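Local coordinates for StAR-related lipid transfer protein 5 (Homo sapiens, PDB 2R55), which probably binds cholesterol or other sterols and may take part in transporting these or other lipids within the cell, at residues 30-35 against 149-154; 112-117 against 137-142. All coordinates share one frame; numbering follows the deposited sequence.

In the fold
Both contacts belong to the curved beta sheet of the START domain, and they meet through neighbouring strands: interaction 2 uses strand 132-142 and interaction 1 uses strand 148-154, which follows it in the chain. Their centres lie about 9 Å apart, and the backbone joins them directly, Leu139 N standing 2.8 Å from Asn151 O in a probable hydrogen bond. Helix 21-40 spans the pair. In interaction 1 its residues 30-35 lie on strand 148-154, while its earlier residues Met27 and Ser28 touch Leu137 and Leu139 of interaction 2. Along the chain, the hairpin of interaction 2 is nested inside the loop that interaction 1 closes.

Interaction 1: 30-35 against 149-154; sequences AVAEKM and SSNATH
In the START fold the N-terminal helix lies across the curved sheet, and here Val31, Ala32 and Met35 of that helix rest on Asn151 and Thr153 of strand 148-154. The axes of these short helix and strand segments approach to 7.7 Å at an angle of 117°, close enough that an alanine suits the point of nearest approach: Ala32 CA is 5.3 Å from Asn151 CA. Its methyl CB lies 3.5 Å from Asn151 CG, so the amide packs against the helix beside a small residue. Val31 spans two residues along one face of the strand, one branch to each. CG1, anti to the backbone N (chi1 166°), reaches Asn151 CB, while CG2 meets Thr153 CB at 3.6 Å; a beta-branched residue can thus serve two strand positions at once. The strand turns alternate residues to the helix that covers this side of the START sheet: Asn151 and Thr153 face it, whereas Ser150 points from it and its OG accepts a hydrogen bond from Cys176 N of strand 167-180. Asn151 is polar in a buried setting. Its ND2 donates to Ser149 OG (2.7 Å), which sits 20° out of the amide plane, and also to Leu139 O on the adjoining strand. These two acceptors hold the amide's rotation, and OD1 is thereby turned to the helix, 3.3 Å from Met35 CB. With an alanine in place of Asn151, Leu139 O would probably lose its side-chain donor, Ser149 OG a partner, and a gap is likely to open beside Ala32 and Met35. Met35, long and flexible, bends at both chi2 and chi3, which brings its methyl CE within 3.6 Å of Ser150 O; the same side chain also touches Phe177 of strand 167-180.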
# COMPACT_ATOMS: atom_id res chain seq x y z
N ALA A 30 -2.19 -16.44 0.09
CA ALA A 30 -1.22 -16.34 -1.00
C ALA A 30 -0.60 -14.95 -1.11
O ALA A 30 0.58 -14.81 -1.41
CB ALA A 30 -1.87 -16.74 -2.34
N VAL A 31 -1.42 -13.93 -0.87
CA VAL A 31 -0.99 -12.53 -1.04
C VAL A 31 0.08 -12.18 -0.02
O VAL A 31 1.17 -11.73 -0.40
CB VAL A 31 -2.19 -11.57 -0.96
CG1 VAL A 31 -1.71 -10.13 -0.79
CG2 VAL A 31 -3.06 -11.72 -2.18
N ALA A 32 -0.23 -12.41 1.25
CA ALA A 32 0.71 -12.23 2.33
C ALA A 32 1.99 -13.08 2.15
O ALA A 32 3.09 -12.59 2.42
CB ALA A 32 0.04 -12.56 3.65
N GLU A 33 1.84 -14.32 1.70
CA GLU A 33 3.02 -15.16 1.38
C GLU A 33 3.97 -14.47 0.40
O GLU A 33 5.18 -14.44 0.64
CB GLU A 33 2.61 -16.56 0.90
CG GLU A 33 2.46 -17.57 2.05
CD GLU A 33 1.41 -18.66 1.77
OE1 GLU A 33 1.14 -18.98 0.57
OE2 GLU A 33 0.86 -19.20 2.77
N LYS A 34 3.41 -13.88 -0.67
CA LYS A 34 4.21 -13.14 -1.64
C LYS A 34 4.83 -11.89 -1.03
O LYS A 34 5.99 -11.56 -1.27
CB LYS A 34 3.35 -12.76 -2.85
CG LYS A 34 3.23 -13.89 -3.86
CD LYS A 34 2.10 -13.62 -4.80
CE LYS A 34 1.92 -14.73 -5.80
NZ LYS A 34 0.88 -14.29 -6.75
N MET A 35 4.05 -11.21 -0.23
CA MET A 35 4.52 -10.06 0.48
C MET A 35 5.69 -10.42 1.37
O MET A 35 6.72 -9.75 1.36
CB MET A 35 3.36 -9.46 1.25
CG MET A 35 2.52 -8.55 0.38
SD MET A 35 3.32 -6.95 0.15
CE MET A 35 3.18 -6.26 1.79
N SER A 149 1.18 -6.56 9.58
CA SER A 149 1.28 -6.28 8.15
C SER A 149 -0.07 -6.12 7.47
O SER A 149 -1.10 -6.63 7.95
CB SER A 149 2.09 -7.36 7.44
OG SER A 149 1.25 -8.43 7.03
N SER A 150 -0.07 -5.41 6.33
CA SER A 150 -1.25 -5.32 5.51
C SER A 150 -0.91 -5.87 4.16
O SER A 150 0.17 -5.61 3.61
CB SER A 150 -1.77 -3.88 5.41
OG SER A 150 -0.77 -2.97 4.98
N ASN A 151 -1.84 -6.63 3.61
CA ASN A 151 -1.60 -7.42 2.41
C ASN A 151 -2.83 -7.30 1.53
O ASN A 151 -3.89 -7.84 1.83
CB ASN A 151 -1.35 -8.88 2.80
CG ASN A 151 -0.20 -9.04 3.82
OD1 ASN A 151 0.97 -9.12 3.46
ND2 ASN A 151 -0.56 -9.09 5.09
N ALA A 152 -2.68 -6.58 0.44
CA ALA A 152 -3.80 -6.19 -0.36
C ALA A 152 -3.59 -6.64 -1.80
O ALA A 152 -2.50 -6.53 -2.32
CB ALA A 152 -3.95 -4.69 -0.27
N THR A 153 -4.64 -7.18 -2.41
CA THR A 153 -4.63 -7.47 -3.85
C THR A 153 -5.98 -7.11 -4.51
O THR A 153 -7.00 -7.13 -3.84
CB THR A 153 -4.21 -8.94 -4.16
OG1 THR A 153 -3.48 -8.99 -5.39
CG2 THR A 153 -5.42 -9.86 -4.27
N HIS A 154 -5.98 -6.81 -5.80
CA HIS A 154 -7.23 -6.48 -6.50
C HIS A 154 -8.22 -7.66 -6.50
O HIS A 154 -7.80 -8.83 -6.56
CB HIS A 154 -6.95 -6.05 -7.93
CG HIS A 154 -6.66 -7.20 -8.84
ND1 HIS A 154 -5.40 -7.75 -8.96
CD2 HIS A 154 -7.46 -7.92 -9.65
CE1 HIS A 154 -5.44 -8.75 -9.82
NE2 HIS A 154 -6.68 -8.86 -10.26

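Interaction 2: 112-117 against 137-142; sequences DTLCVS and LVLVKR
Thr113 and Val140 join at the open end of an antiparallel beta hairpin, strands 114-120 and 132-142, within the START sheet. The Thr113 side chain can be followed outward: CB lies 3.9 Å from Val140 O, and from it the two branches part. OG1 swings away from the backbone N (chi1 -162°), toward the neighbouring strand. There it donates to Val140 O at 2.7 Å, approaching 33° off the carbonyl plane; methyl CG2 rests instead on Leu139 CD2. Threonine suits this place, since its hydroxyl adds a bond beyond the strand while its methyl meets a leucine. Its own carbonyl accepts Val140 N in a nearly straight bond (172°). Farther along, Cys115 and Val138 form a hydrogen-bonded pair, with bonds in both directions between their backbones, and Cys115 SG packs on Val138 CG1. Leu114 and Val116 point to the other face with Leu137 and Leu139, where leucine and valine fill a buried apolar layer; Ser28 of helix 21-40 touches Leu114, Leu137 and Leu139 there. Leu137 CD1 lies between two neighbours, 3.8 Å from Leu114 CD1 and 3.8 Å from Val116 CG2.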
# COMPACT_ATOMS: atom_id res chain seq x y z
N ASP A 112 -12.84 -11.24 10.89
CA ASP A 112 -12.31 -10.31 11.88
C ASP A 112 -11.23 -9.48 11.19
O ASP A 112 -11.14 -8.26 11.39
CB ASP A 112 -11.70 -11.10 13.05
CG ASP A 112 -11.85 -10.38 14.38
OD1 ASP A 112 -12.19 -9.18 14.38
OD2 ASP A 112 -11.64 -11.02 15.44
N THR A 113 -10.47 -10.15 10.33
CA THR A 113 -9.19 -9.66 9.87
C THR A 113 -9.06 -9.54 8.33
O THR A 113 -8.01 -9.15 7.80
CB THR A 113 -8.09 -10.57 10.46
OG1 THR A 113 -6.82 -9.91 10.39
CG2 THR A 113 -8.03 -11.93 9.73
N LEU A 114 -10.14 -9.85 7.63
CA LEU A 114 -10.12 -9.97 6.18
C LEU A 114 -11.33 -9.24 5.57
O LEU A 114 -12.47 -9.47 5.98
CB LEU A 114 -10.11 -11.45 5.80
CG LEU A 114 -10.21 -11.88 4.34
CD1 LEU A 114 -9.08 -11.27 3.54
CD2 LEU A 114 -10.21 -13.38 4.21
N CYS A 115 -11.07 -8.36 4.60
CA CYS A 115 -12.12 -7.49 4.07
C CYS A 115 -11.86 -6.98 2.64
O CYS A 115 -10.73 -7.02 2.14
CB CYS A 115 -12.34 -6.31 5.01
SG CYS A 115 -11.05 -5.05 4.86
N VAL A 116 -12.92 -6.49 2.01
CA VAL A 116 -12.83 -5.96 0.65
C VAL A 116 -13.05 -4.44 0.66
O VAL A 116 -14.05 -3.95 1.19
CB VAL A 116 -13.83 -6.67 -0.29
CG1 VAL A 116 -13.69 -6.17 -1.72
CG2 VAL A 116 -13.61 -8.18 -0.23
N SER A 117 -12.09 -3.70 0.10
CA SER A 117 -12.08 -2.25 0.21
C SER A 117 -12.01 -1.53 -1.13
O SER A 117 -11.46 -2.06 -2.10
CB SER A 117 -10.92 -1.80 1.09
OG SER A 117 -9.69 -1.92 0.42
N LEU A 137 -8.81 -7.08 -2.06
CA LEU A 137 -8.90 -8.02 -0.97
C LEU A 137 -7.72 -7.74 -0.05
O LEU A 137 -6.57 -7.93 -0.44
CB LEU A 137 -8.84 -9.45 -1.48
CG LEU A 137 -9.14 -10.56 -0.47
CD1 LEU A 137 -10.52 -10.40 0.14
CD2 LEU A 137 -9.03 -11.89 -1.18
N VAL A 138 -8.01 -7.23 1.14
CA VAL A 138 -6.97 -6.84 2.10
C VAL A 138 -7.06 -7.65 3.39
O VAL A 138 -8.10 -7.67 4.07
CB VAL A 138 -6.93 -5.30 2.40
CG1 VAL A 138 -8.32 -4.72 2.62
CG2 VAL A 138 -6.02 -5.00 3.60
N LEU A 139 -5.96 -8.33 3.70
CA LEU A 139 -5.83 -9.19 4.86
C LEU A 139 -4.78 -8.59 5.77
O LEU A 139 -3.68 -8.23 5.31
CB LEU A 139 -5.42 -10.61 4.42
CG LEU A 139 -5.05 -11.80 5.35
CD1 LEU A 139 -3.59 -11.84 5.73
CD2 LEU A 139 -5.95 -11.98 6.59
N VAL A 140 -5.14 -8.45 7.04
CA VAL A 140 -4.21 -8.11 8.09
C VAL A 140 -3.70 -9.42 8.70
O VAL A 140 -4.48 -10.29 9.05
CB VAL A 140 -4.89 -7.27 9.20
CG1 VAL A 140 -3.95 -7.08 10.38
CG2 VAL A 140 -5.35 -5.92 8.64
N LYS A 141 -2.39 -9.55 8.81
CA LYS A 141 -1.79 -10.74 9.39
C LYS A 141 -0.69 -10.28 10.31
O LYS A 141 0.05 -9.34 9.98
CB LYS A 141 -1.22 -11.64 8.30
CG LYS A 141 -0.87 -13.07 8.76
CD LYS A 141 -0.36 -13.91 7.58
CE LYS A 141 0.12 -15.29 8.02
NZ LYS A 141 0.75 -16.02 6.87
N ARG A 142 -0.57 -10.95 11.46
CA ARG A 142 0.34 -10.55 12.52
C ARG A 142 1.41 -11.61 12.70
O ARG A 142 1.12 -12.81 12.70
CB ARG A 142 -0.45 -10.38 13.81
CG ARG A 142 -1.79 -9.71 13.55
CD ARG A 142 -2.77 -9.80 14.68
NE ARG A 142 -3.54 -8.57 14.70
CZ ARG A 142 -3.26 -7.52 15.46
NH1 ARG A 142 -2.22 -7.56 16.30
NH2 ARG A 142 -4.01 -6.43 15.40